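Local coordinates for protein ribonucleoside-diphosphate reductase (Pseudomonas aeruginosa, PDB 5IM3) that probably catalyses the reduction of ribonucleoside diphosphates to deoxyribonucleotides for DNA synthesis and is allosterically regulated by nucleotides such as dATP, at residues T588-N593 with C602-I607; L660-F665 with S864-W869; Q687-I692 with N765-A770. All coordinates share one frame; numbering follows the deposited sequence.

Contact 1 of 3, residues T588-N593 with C602-I607; sequences TEITLN and CNLGSI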
ATOM      1  N   THR A 588     -13.765   0.691  35.067  1.00 41.42           N
ATOM      2  CA  THR A 588     -12.503   1.389  35.333  1.00 40.69           C
ATOM      3  C   THR A 588     -12.685   2.684  36.122  1.00 40.28           C
ATOM      4  O   THR A 588     -11.940   3.639  35.916  1.00 45.06           O
ATOM      5  CB  THR A 588     -11.731   1.677  34.037  1.00 40.55           C
ATOM      6  OG1 THR A 588     -12.336   2.768  33.332  1.00 42.76           O
ATOM      7  CG2 THR A 588     -11.694   0.438  33.148  1.00 40.09           C
ATOM      8  N   GLU A 589     -13.648   2.735  37.047  1.00 43.71           N
ATOM      9  CA  GLU A 589     -13.791   3.875  37.945  1.00 45.82           C
ATOM     10  C   GLU A 589     -13.733   3.490  39.418  1.00 47.09           C
ATOM     11  O   GLU A 589     -13.786   4.381  40.275  1.00 46.83           O
ATOM     12  CB  GLU A 589     -15.106   4.624  37.668  1.00 48.47           C
ATOM     13  CG  GLU A 589     -16.363   4.048  38.341  1.00 49.77           C
ATOM     14  CD  GLU A 589     -16.859   2.775  37.690  1.00 50.41           C
ATOM     15  OE1 GLU A 589     -16.178   2.256  36.780  1.00 50.59           O
ATOM     16  OE2 GLU A 589     -17.940   2.297  38.087  1.00 51.84           O
ATOM     17  N   ILE A 590     -13.621   2.204  39.737  1.00 44.36           N
ATOM     18  CA  ILE A 590     -13.669   1.714  41.110  1.00 46.32           C
ATOM     19  C   ILE A 590     -12.276   1.257  41.519  1.00 46.62           C
ATOM     20  O   ILE A 590     -11.567   0.618  40.735  1.00 45.95           O
ATOM     21  CB  ILE A 590     -14.690   0.566  41.242  1.00 44.85           C
ATOM     22  CG1 ILE A 590     -16.075   1.038  40.783  1.00 44.14           C
ATOM     23  CG2 ILE A 590     -14.737   0.045  42.666  1.00 44.88           C
ATOM     24  CD1 ILE A 590     -16.641   2.202  41.588  1.00 44.66           C
ATOM     25  N   THR A 591     -11.886   1.583  42.764  1.00 45.74           N
ATOM     26  CA  THR A 591     -10.569   1.214  43.294  1.00 49.18           C
ATOM     27  C   THR A 591     -10.770   0.742  44.737  1.00 48.69           C
ATOM     28  O   THR A 591     -10.598   1.502  45.691  1.00 48.34           O
ATOM     29  CB  THR A 591      -9.572   2.373  43.211  1.00 50.42           C
ATOM     30  OG1 THR A 591     -10.093   3.513  43.904  1.00 52.27           O
ATOM     31  CG2 THR A 591      -9.294   2.749  41.765  1.00 50.47           C
ATOM     32  N   LEU A 592     -11.130  -0.533  44.883  1.00 49.28           N
ATOM     33  CA  LEU A 592     -11.400  -1.140  46.178  1.00 49.93           C
ATOM     34  C   LEU A 592     -10.498  -2.352  46.390  1.00 48.03           C
ATOM     35  O   LEU A 592     -10.071  -3.004  45.433  1.00 45.15           O
ATOM     36  CB  LEU A 592     -12.869  -1.562  46.288  1.00 50.85           C
ATOM     37  CG  LEU A 592     -13.915  -0.452  46.152  1.00 51.28           C
ATOM     38  CD1 LEU A 592     -15.314  -1.051  46.111  1.00 49.69           C
ATOM     39  CD2 LEU A 592     -13.797   0.552  47.288  1.00 51.39           C
ATOM     40  N   ASN A 593     -10.224  -2.653  47.659  1.00 45.04           N
ATOM     41  CA  ASN A 593      -9.376  -3.784  48.011  1.00 42.39           C
ATOM     42  C   ASN A 593     -10.084  -5.111  47.753  1.00 40.79           C
ATOM     43  O   ASN A 593     -11.308  -5.222  47.850  1.00 40.92           O
ATOM     44  CB  ASN A 593      -8.972  -3.720  49.484  1.00 42.04           C
ATOM     45  CG  ASN A 593      -8.066  -2.549  49.795  1.00 42.97           C
ATOM     46  OD1 ASN A 593      -7.492  -1.933  48.899  1.00 44.86           O
ATOM     47  ND2 ASN A 593      -7.924  -2.243  51.080  1.00 43.72           N
ATOM     48  N   CYS A 602     -19.487  -2.561  44.239  1.00 44.97           N
ATOM     49  CA  CYS A 602     -19.678  -1.157  43.889  1.00 46.54           C
ATOM     50  C   CYS A 602     -21.149  -0.794  44.060  1.00 46.21           C
ATOM     51  O   CYS A 602     -22.013  -1.333  43.359  1.00 47.59           O
ATOM     52  CB  CYS A 602     -19.233  -0.866  42.457  1.00 49.32           C
ATOM     53  SG  CYS A 602     -17.974  -1.996  41.802  1.00 50.27           S
ATOM     54  N   ASN A 603     -21.425   0.118  44.984  1.00 43.40           N
ATOM     55  CA  ASN A 603     -22.775   0.609  45.242  1.00 45.90           C
ATOM     56  C   ASN A 603     -22.834   2.054  44.745  1.00 45.39           C
ATOM     57  O   ASN A 603     -22.170   2.934  45.305  1.00 42.78           O
ATOM     58  CB  ASN A 603     -23.105   0.487  46.728  1.00 44.65           C
ATOM     59  CG  ASN A 603     -22.538  -0.794  47.349  1.00 43.42           C
ATOM     60  OD1 ASN A 603     -23.036  -1.894  47.102  1.00 39.76           O
ATOM     61  ND2 ASN A 603     -21.490  -0.649  48.154  1.00 42.69           N
ATOM     62  N   LEU A 604     -23.619   2.296  43.688  1.00 43.12           N
ATOM     63  CA  LEU A 604     -23.434   3.468  42.841  1.00 44.31           C
ATOM     64  C   LEU A 604     -24.711   4.278  42.667  1.00 43.79           C
ATOM     65  O   LEU A 604     -25.824   3.745  42.682  1.00 43.82           O
ATOM     66  CB  LEU A 604     -22.934   3.065  41.450  1.00 42.35           C
ATOM     67  CG  LEU A 604     -21.641   2.261  41.409  1.00 43.82           C
ATOM     68  CD1 LEU A 604     -21.326   1.846  39.974  1.00 41.51           C
ATOM     69  CD2 LEU A 604     -20.499   3.063  42.017  1.00 44.81           C
ATOM     70  N   GLY A 605     -24.516   5.580  42.469  1.00 44.68           N
ATOM     71  CA  GLY A 605     -25.565   6.516  42.106  1.00 46.36           C
ATOM     72  C   GLY A 605     -24.919   7.789  41.607  1.00 45.58           C
ATOM     73  O   GLY A 605     -23.720   8.009  41.795  1.00 43.59           O
ATOM     74  N   SER A 606     -25.724   8.640  40.970  1.00 44.91           N
ATOM     75  CA  SER A 606     -25.170   9.806  40.290  1.00 45.22           C
ATOM     76  C   SER A 606     -26.009  11.053  40.518  1.00 45.80           C
ATOM     77  O   SER A 606     -27.237  11.025  40.394  1.00 45.11           O
ATOM     78  CB  SER A 606     -25.035   9.543  38.789  1.00 45.62           C
ATOM     79  OG  SER A 606     -23.938   8.681  38.537  1.00 45.40           O
ATOM     80  N   ILE A 607     -25.320  12.150  40.833  1.00 50.93           N
ATOM     81  CA  ILE A 607     -25.955  13.456  40.926  1.00 54.11           C
ATOM     82  C   ILE A 607     -26.264  13.969  39.526  1.00 55.46           C
ATOM     83  O   ILE A 607     -25.502  13.742  38.575  1.00 55.59           O
ATOM     84  CB  ILE A 607     -25.042  14.441  41.676  1.00 55.72           C
ATOM     85  CG1 ILE A 607     -24.651  13.891  43.054  1.00 55.39           C
ATOM     86  CG2 ILE A 607     -25.720  15.799  41.801  1.00 57.63           C
ATOM     87  CD1 ILE A 607     -25.818  13.680  44.003  1.00 57.59           C
TER
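Ile590 and Cys602 mark the closest approach of the two backbones, with CA atoms 7.2 Å apart and no hydrogen bond running between the segments. Residues 588-593 form an irregular loop, whereas 602-607 lie on strand 600-608 of the ten-stranded alpha-beta barrel that ribonucleotide reductases share. The segments therefore meet through side chains alone, illustrating how a loop can be seated against a barrel strand by side chains.

Ile590 carries most of the contact. Its CG1 lies anti to the carbonyl carbon (chi1 -57°), which brings that branch over the cysteine, 3.7 Å from CG1 to Cys602 SG. The other branch also touches the sulfur, since Ile590 CG2 stands 3.9 Å from Cys602 SG, so both branches rest against the same side of the sulfur. Because the same sulfur is bonded to Cys373 SG, Ile590 packs directly on a disulfide, consistent with the oxidised state of the redox cysteine pair known in class I enzymes. Ile590 also touches Leu375 of strand 373-377, which Cys602 touches as well.

Farther along the strand, Ile590 CD1 reaches Leu604 CD2 at 4.0 Å, the two side chains running at a slant to one another. Glu589, bent at chi2, approaches Leu604 from the opposite direction, and its OE2 comes within 3.9 Å of Leu604 CD1.

Contact 2 of 3, residues L660-F665 with S864-W869; sequences LGIMGF and SRRQKW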
ATOM      1  N   LEU A 660     -20.597   7.691  44.661  1.00 46.57           N
ATOM      2  CA  LEU A 660     -21.467   8.768  44.200  1.00 47.90           C
ATOM      3  C   LEU A 660     -20.795   9.489  43.038  1.00 45.03           C
ATOM      4  O   LEU A 660     -19.707  10.054  43.199  1.00 44.71           O
ATOM      5  CB  LEU A 660     -21.768   9.746  45.337  1.00 46.73           C
ATOM      6  CG  LEU A 660     -22.671  10.938  45.002  1.00 48.93           C
ATOM      7  CD1 LEU A 660     -24.086  10.482  44.701  1.00 50.22           C
ATOM      8  CD2 LEU A 660     -22.667  11.950  46.134  1.00 50.55           C
ATOM      9  N   GLY A 661     -21.443   9.473  41.871  1.00 39.98           N
ATOM     10  CA  GLY A 661     -20.931  10.105  40.683  1.00 39.65           C
ATOM     11  C   GLY A 661     -21.742  11.315  40.266  1.00 43.97           C
ATOM     12  O   GLY A 661     -22.531  11.874  41.041  1.00 41.86           O
ATOM     13  N   ILE A 662     -21.545  11.728  39.009  1.00 47.72           N
ATOM     14  CA  ILE A 662     -22.238  12.876  38.439  1.00 51.63           C
ATOM     15  C   ILE A 662     -22.664  12.557  37.012  1.00 52.64           C
ATOM     16  O   ILE A 662     -22.108  11.676  36.350  1.00 52.92           O
ATOM     17  CB  ILE A 662     -21.362  14.149  38.451  1.00 53.82           C
ATOM     18  CG1 ILE A 662     -20.036  13.893  37.724  1.00 54.44           C
ATOM     19  CG2 ILE A 662     -21.118  14.609  39.883  1.00 54.39           C
ATOM     20  CD1 ILE A 662     -19.222  15.149  37.466  1.00 56.17           C
ATOM     21  N   MET A 663     -23.661  13.302  36.540  1.00 49.75           N
ATOM     22  CA  MET A 663     -24.080  13.249  35.147  1.00 51.16           C
ATOM     23  C   MET A 663     -24.663  14.599  34.761  1.00 52.49           C
ATOM     24  O   MET A 663     -24.943  15.449  35.611  1.00 51.28           O
ATOM     25  CB  MET A 663     -25.085  12.114  34.896  1.00 50.26           C
ATOM     26  CG  MET A 663     -26.326  12.147  35.770  1.00 52.60           C
ATOM     27  SD  MET A 663     -27.495  10.845  35.320  1.00 55.08           S
ATOM     28  CE  MET A 663     -28.781  11.108  36.533  1.00 52.46           C
ATOM     29  N   GLY A 664     -24.836  14.792  33.454  1.00 51.76           N
ATOM     30  CA  GLY A 664     -25.270  16.073  32.939  1.00 51.05           C
ATOM     31  C   GLY A 664     -24.189  17.127  32.902  1.00 52.38           C
ATOM     32  O   GLY A 664     -24.503  18.320  32.851  1.00 54.28           O
ATOM     33  N   PHE A 665     -22.917  16.722  32.918  1.00 52.92           N
ATOM     34  CA  PHE A 665     -21.826  17.692  32.951  1.00 54.83           C
ATOM     35  C   PHE A 665     -21.805  18.534  31.681  1.00 54.29           C
ATOM     36  O   PHE A 665     -21.726  19.766  31.739  1.00 59.69           O
ATOM     37  CB  PHE A 665     -20.490  16.973  33.139  1.00 53.30           C
ATOM     38  CG  PHE A 665     -19.320  17.903  33.298  1.00 55.32           C
ATOM     39  CD1 PHE A 665     -18.987  18.412  34.543  1.00 56.41           C
ATOM     40  CD2 PHE A 665     -18.560  18.275  32.201  1.00 57.37           C
ATOM     41  CE1 PHE A 665     -17.916  19.270  34.692  1.00 57.10           C
ATOM     42  CE2 PHE A 665     -17.488  19.135  32.344  1.00 57.81           C
ATOM     43  CZ  PHE A 665     -17.165  19.630  33.592  1.00 58.07           C
ATOM     44  N   SER A 864      -8.265  15.253  35.223  1.00 50.87           N
ATOM     45  CA  SER A 864      -7.183  15.360  36.199  1.00 51.38           C
ATOM     46  C   SER A 864      -7.609  16.171  37.417  1.00 53.60           C
ATOM     47  O   SER A 864      -7.278  15.817  38.554  1.00 52.68           O
ATOM     48  CB  SER A 864      -5.950  15.991  35.551  1.00 49.91           C
ATOM     49  OG  SER A 864      -4.926  16.198  36.510  1.00 50.93           O
ATOM     50  N   ARG A 865      -8.331  17.270  37.203  1.00 55.75           N
ATOM     51  CA  ARG A 865      -8.717  18.113  38.326  1.00 60.36           C
ATOM     52  C   ARG A 865      -9.900  17.540  39.091  1.00 59.52           C
ATOM     53  O   ARG A 865     -10.015  17.765  40.301  1.00 60.55           O
ATOM     54  CB  ARG A 865      -9.036  19.525  37.842  1.00 64.70           C
ATOM     55  CG  ARG A 865      -7.795  20.362  37.613  1.00 67.03           C
ATOM     56  CD  ARG A 865      -7.989  21.250  36.424  1.00 68.87           C
ATOM     57  NE  ARG A 865      -6.803  22.035  36.103  1.00 72.93           N
ATOM     58  CZ  ARG A 865      -6.517  23.218  36.636  1.00 75.58           C
ATOM     59  NH1 ARG A 865      -7.321  23.759  37.542  1.00 75.77           N
ATOM     60  NH2 ARG A 865      -5.415  23.858  36.269  1.00 78.49           N
ATOM     61  N   ARG A 866     -10.787  16.807  38.417  1.00 60.39           N
ATOM     62  CA  ARG A 866     -11.839  16.105  39.141  1.00 61.61           C
ATOM     63  C   ARG A 866     -11.247  15.027  40.036  1.00 59.04           C
ATOM     64  O   ARG A 866     -11.711  14.821  41.163  1.00 58.74           O
ATOM     65  CB  ARG A 866     -12.846  15.504  38.159  1.00 60.18           C
ATOM     66  CG  ARG A 866     -13.791  16.527  37.545  1.00 63.16           C
ATOM     67  CD  ARG A 866     -14.872  15.856  36.712  1.00 62.14           C
ATOM     68  NE  ARG A 866     -14.303  15.200  35.537  1.00 64.98           N
ATOM     69  CZ  ARG A 866     -14.231  15.744  34.326  1.00 64.93           C
ATOM     70  NH1 ARG A 866     -14.707  16.964  34.102  1.00 67.82           N
ATOM     71  NH2 ARG A 866     -13.685  15.061  33.331  1.00 64.12           N
ATOM     72  N   GLN A 867     -10.200  14.350  39.558  1.00 56.00           N
ATOM     73  CA  GLN A 867      -9.585  13.264  40.311  1.00 55.83           C
ATOM     74  C   GLN A 867      -8.905  13.744  41.587  1.00 56.59           C
ATOM     75  O   GLN A 867      -8.597  12.922  42.455  1.00 57.61           O
ATOM     76  CB  GLN A 867      -8.567  12.532  39.430  1.00 54.53           C
ATOM     77  CG  GLN A 867      -8.054  11.220  40.014  1.00 54.05           C
ATOM     78  CD  GLN A 867      -9.172  10.261  40.374  1.00 52.70           C
ATOM     79  OE1 GLN A 867      -9.791   9.656  39.500  1.00 50.61           O
ATOM     80  NE2 GLN A 867      -9.439  10.123  41.668  1.00 54.35           N
ATOM     81  N   LYS A 868      -8.657  15.047  41.725  1.00 60.87           N
ATOM     82  CA  LYS A 868      -8.045  15.545  42.952  1.00 63.27           C
ATOM     83  C   LYS A 868      -8.969  15.374  44.143  1.00 61.99           C
ATOM     84  O   LYS A 868      -8.502  15.273  45.283  1.00 62.43           O
ATOM     85  CB  LYS A 868      -7.688  17.017  42.812  1.00 64.28           C
ATOM     86  CG  LYS A 868      -7.009  17.374  41.516  1.00 64.45           C
ATOM     87  CD  LYS A 868      -6.558  18.826  41.513  1.00 67.01           C
ATOM     88  CE  LYS A 868      -7.693  19.794  41.832  1.00 69.50           C
ATOM     89  NZ  LYS A 868      -7.221  21.202  41.881  1.00 73.65           N
ATOM     90  N   TRP A 869     -10.277  15.359  43.903  1.00 59.68           N
ATOM     91  CA  TRP A 869     -11.265  15.328  44.965  1.00 61.26           C
ATOM     92  C   TRP A 869     -11.948  13.977  45.106  1.00 60.34           C
ATOM     93  O   TRP A 869     -12.595  13.731  46.129  1.00 64.07           O
ATOM     94  CB  TRP A 869     -12.318  16.412  44.711  1.00 60.15           C
ATOM     95  CG  TRP A 869     -11.706  17.737  44.364  1.00 59.92           C
ATOM     96  CD1 TRP A 869     -11.661  18.325  43.132  1.00 58.64           C
ATOM     97  CD2 TRP A 869     -11.034  18.630  45.259  1.00 61.37           C
ATOM     98  NE1 TRP A 869     -11.011  19.532  43.207  1.00 60.62           N
ATOM     99  CE2 TRP A 869     -10.612  19.741  44.501  1.00 63.74           C
ATOM    100  CE3 TRP A 869     -10.748  18.599  46.626  1.00 63.67           C
ATOM    101  CZ2 TRP A 869      -9.928  20.814  45.068  1.00 67.28           C
ATOM    102  CZ3 TRP A 869     -10.068  19.665  47.187  1.00 67.79           C
ATOM    103  CH2 TRP A 869      -9.664  20.756  46.407  1.00 69.07           C
TER
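Arg866, on helix 856-866, bridges to Ile662 and Phe665, and its side chain can be followed atom by atom. CB leaves the helix toward residues 660-665, and CG continues in that direction, anti to the carbonyl carbon. The first atom to find a partner across the contact is CD, where Arg866 CD comes within 4.5 Å of Ile662 CD1, a loose apolar touch between the aliphatic part of the arginine and a residue of strand 659-663. At chi3 the chain bends (-66°). NE has its polar partner outside the two segments, a hydrogen bond to Gln874 OE1, which ties down the base of the guanidinium.

Ile662 belongs to one of the parallel strands of the ten-stranded alpha-beta barrel, and Phe665 opens helix 665-672 just after it, with Gly664 at the N-cap. The arginine thus spans a strand-to-helix junction.

Beyond NE, the tip meets the aromatic ring. Arg866 NH1 sits over one face, offset toward the rim, and lies 3.7 Å from Phe665 CZ. Ring and guanidinium planes are 74° apart, so the phenylalanine meets the edge of the guanidinium rather than its flat side. Arg866 CZ is 5.1 Å from the Phe665 ring centroid and 15° off the ring normal, a long cation-pi geometry that can offer at most a weak attraction. The Phe665 ring also meets the rings of Tyr676 and Phe684.

Contact 3 of 3, residues Q687-I692 with N765-A770; sequences QSMEAI and NIMAIA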
ATOM      1  N   GLN A 687     -13.921  22.920  40.392  1.00 66.00           N
ATOM      2  CA  GLN A 687     -14.637  23.465  41.540  1.00 65.75           C
ATOM      3  C   GLN A 687     -15.931  22.712  41.822  1.00 65.78           C
ATOM      4  O   GLN A 687     -16.320  22.576  42.987  1.00 67.54           O
ATOM      5  CB  GLN A 687     -14.926  24.944  41.307  1.00 69.24           C
ATOM      6  CG  GLN A 687     -13.675  25.776  41.104  1.00 70.57           C
ATOM      7  CD  GLN A 687     -13.981  27.195  40.678  1.00 71.59           C
ATOM      8  OE1 GLN A 687     -13.316  27.748  39.802  1.00 72.60           O
ATOM      9  NE2 GLN A 687     -14.994  27.794  41.294  1.00 73.15           N
ATOM     10  N   SER A 688     -16.617  22.228  40.785  1.00 63.72           N
ATOM     11  CA  SER A 688     -17.846  21.477  41.021  1.00 62.76           C
ATOM     12  C   SER A 688     -17.553  20.164  41.735  1.00 62.38           C
ATOM     13  O   SER A 688     -18.321  19.740  42.607  1.00 61.92           O
ATOM     14  CB  SER A 688     -18.577  21.226  39.702  1.00 61.03           C
ATOM     15  OG  SER A 688     -17.706  20.676  38.731  1.00 59.75           O
ATOM     16  N   MET A 689     -16.442  19.508  41.388  1.00 62.14           N
ATOM     17  CA  MET A 689     -16.068  18.288  42.096  1.00 62.08           C
ATOM     18  C   MET A 689     -15.633  18.590  43.522  1.00 60.62           C
ATOM     19  O   MET A 689     -15.940  17.826  44.444  1.00 59.77           O
ATOM     20  CB  MET A 689     -14.954  17.559  41.344  1.00 63.34           C
ATOM     21  CG  MET A 689     -15.434  16.333  40.591  1.00 63.86           C
ATOM     22  SD  MET A 689     -16.285  15.160  41.661  1.00 64.56           S
ATOM     23  CE  MET A 689     -17.769  14.866  40.705  1.00 64.70           C
ATOM     24  N   GLU A 690     -14.911  19.695  43.724  1.00 57.81           N
ATOM     25  CA  GLU A 690     -14.513  20.082  45.072  1.00 58.34           C
ATOM     26  C   GLU A 690     -15.731  20.330  45.952  1.00 57.87           C
ATOM     27  O   GLU A 690     -15.726  19.993  47.141  1.00 55.52           O
ATOM     28  CB  GLU A 690     -13.628  21.326  45.016  1.00 60.33           C
ATOM     29  CG  GLU A 690     -13.080  21.758  46.368  1.00 62.15           C
ATOM     30  CD  GLU A 690     -12.331  23.078  46.307  1.00 66.96           C
ATOM     31  OE1 GLU A 690     -12.332  23.719  45.234  1.00 67.13           O
ATOM     32  OE2 GLU A 690     -11.745  23.477  47.337  1.00 68.77           O
ATOM     33  N   ALA A 691     -16.786  20.921  45.385  1.00 58.92           N
ATOM     34  CA  ALA A 691     -17.995  21.181  46.158  1.00 59.61           C
ATOM     35  C   ALA A 691     -18.714  19.882  46.503  1.00 57.94           C
ATOM     36  O   ALA A 691     -19.039  19.629  47.669  1.00 56.92           O
ATOM     37  CB  ALA A 691     -18.918  22.122  45.385  1.00 60.64           C
ATOM     38  N   ILE A 692     -18.976  19.043  45.497  1.00 56.72           N
ATOM     39  CA  ILE A 692     -19.608  17.751  45.752  1.00 58.27           C
ATOM     40  C   ILE A 692     -18.780  16.945  46.745  1.00 58.63           C
ATOM     41  O   ILE A 692     -19.321  16.316  47.661  1.00 57.34           O
ATOM     42  CB  ILE A 692     -19.812  16.987  44.429  1.00 57.21           C
ATOM     43  CG1 ILE A 692     -20.747  17.771  43.507  1.00 60.11           C
ATOM     44  CG2 ILE A 692     -20.376  15.592  44.692  1.00 54.65           C
ATOM     45  CD1 ILE A 692     -20.893  17.184  42.120  1.00 58.95           C
ATOM     46  N   ASN A 765     -14.997   4.580  51.025  1.00 46.83           N
ATOM     47  CA  ASN A 765     -14.921   5.323  49.778  1.00 47.51           C
ATOM     48  C   ASN A 765     -16.287   5.939  49.514  1.00 50.80           C
ATOM     49  O   ASN A 765     -17.320   5.351  49.852  1.00 50.00           O
ATOM     50  CB  ASN A 765     -14.496   4.422  48.602  1.00 45.90           C
ATOM     51  CG  ASN A 765     -13.031   4.006  48.674  1.00 45.16           C
ATOM     52  OD1 ASN A 765     -12.169   4.620  48.043  1.00 45.00           O
ATOM     53  ND2 ASN A 765     -12.746   2.955  49.440  1.00 42.71           N
ATOM     54  N   ILE A 766     -16.289   7.132  48.916  1.00 54.46           N
ATOM     55  CA  ILE A 766     -17.501   7.926  48.746  1.00 56.22           C
ATOM     56  C   ILE A 766     -17.854   8.110  47.275  1.00 56.01           C
ATOM     57  O   ILE A 766     -19.010   7.941  46.877  1.00 54.79           O
ATOM     58  CB  ILE A 766     -17.377   9.300  49.439  1.00 58.92           C
ATOM     59  CG1 ILE A 766     -16.756   9.190  50.835  1.00 59.07           C
ATOM     60  CG2 ILE A 766     -18.752   9.943  49.532  1.00 59.21           C
ATOM     61  CD1 ILE A 766     -17.655   8.581  51.858  1.00 60.71           C
ATOM     62  N   MET A 767     -16.873   8.483  46.454  1.00 56.63           N
ATOM     63  CA  MET A 767     -17.135   9.033  45.132  1.00 57.45           C
ATOM     64  C   MET A 767     -16.518   8.179  44.034  1.00 55.18           C
ATOM     65  O   MET A 767     -15.411   7.651  44.182  1.00 54.58           O
ATOM     66  CB  MET A 767     -16.591  10.451  45.034  1.00 61.47           C
ATOM     67  CG  MET A 767     -17.104  11.365  46.124  1.00 65.66           C
ATOM     68  SD  MET A 767     -16.094  12.836  46.271  1.00 69.27           S
ATOM     69  CE  MET A 767     -16.550  13.682  44.762  1.00 70.03           C
ATOM     70  N   ALA A 768     -17.249   8.067  42.927  1.00 50.08           N
ATOM     71  CA  ALA A 768     -16.763   7.420  41.717  1.00 48.79           C
ATOM     72  C   ALA A 768     -17.684   7.834  40.580  1.00 45.34           C
ATOM     73  O   ALA A 768     -18.908   7.807  40.740  1.00 44.68           O
ATOM     74  CB  ALA A 768     -16.737   5.897  41.868  1.00 46.49           C
ATOM     75  N   ILE A 769     -17.104   8.226  39.450  1.00 40.11           N
ATOM     76  CA  ILE A 769     -17.870   8.666  38.288  1.00 41.75           C
ATOM     77  C   ILE A 769     -17.924   7.492  37.319  1.00 41.28           C
ATOM     78  O   ILE A 769     -16.950   7.191  36.625  1.00 41.42           O
ATOM     79  CB  ILE A 769     -17.268   9.916  37.641  1.00 43.01           C
ATOM     80  CG1 ILE A 769     -17.241  11.074  38.641  1.00 42.21           C
ATOM     81  CG2 ILE A 769     -18.072  10.314  36.404  1.00 40.97           C
ATOM     82  CD1 ILE A 769     -16.549  12.327  38.112  1.00 46.34           C
ATOM     83  N   ALA A 770     -19.071   6.838  37.267  1.00 46.20           N
ATOM     84  CA  ALA A 770     -19.323   5.693  36.416  1.00 46.12           C
ATOM     85  C   ALA A 770     -20.146   6.100  35.206  1.00 47.56           C
ATOM     86  O   ALA A 770     -20.761   7.171  35.192  1.00 48.86           O
ATOM     87  CB  ALA A 770     -20.067   4.609  37.201  1.00 46.71           C
TER
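Met767, which meets Met689 across the contact, gives its backbone N to OD1 of Asp871, while the preceding N, that of Ile766, is bound to OD2 of the same carboxylate. One acidic group therefore grips two successive amides near the start of segment 765-770. Met767 and Ile769 face the 687-692 part of helix 679-707, while Ile766 meets the helix farther on, at Ala696 and Ser700.

The principle at work is surface matching by flexible thioethers. Met767 and Met689 reach toward each other tip to tip, and Met689 SD comes 3.4 Å from Met767 CE, a tight contact for a sulfur and a methyl. Met767 bends at chi3 (71°), which turns its terminal methyl toward the helix. The methyl also touches a second helical residue, with Met767 CE 4.3 Å from Ile692 CG2, about one turn along from Met689.

Met689 bends at both chi2 and chi3, the latter lying at 131°, away from a staggered value. Its methyl is carried past the sulfur contact to the other inward residue of the loop, where Met689 CE meets Ile769 CD1 at 3.8 Å, again end to end. No hydrogen bond crosses between the segments, and all four side chains are buried. Ile662 touches Met689, Ile692 and Ile769, completing an apolar cluster.

The backbone of 765-770 also bonds to Leu660, through Ile766 and Ala768, in the pattern of parallel strands. A helix packed over strand 659-663 and a later, parallel-running segment beside it resembles, with further helices in the connection, the beta-alpha-beta crossover from which the alpha-beta barrel of ribonucleotide reductases is built.

All three contacts lie in the barrel core, and none reaches another subunit. Contacts 1 and 2 hold neighbouring parallel strands, 600-608 and 659-663, joined by backbone bonds such as Gly605 O to Gly661 N. Contact 3 lies about 5 Å from contact 2, centre to centre, and its segment 765-770 bonds to Leu660, so strand 659-663 has backbone partners in both contacts 1 and 3. Loop 765-770 also packs on loop 588-593 of contact 1. The chemistry changes with position: contact 1 sets a loop against a disulfide, contact 2 sends a guanidinium toward an aromatic ring at a strand-helix junction, and contact 3 is wholly apolar, between a covering helix and the barrel wall.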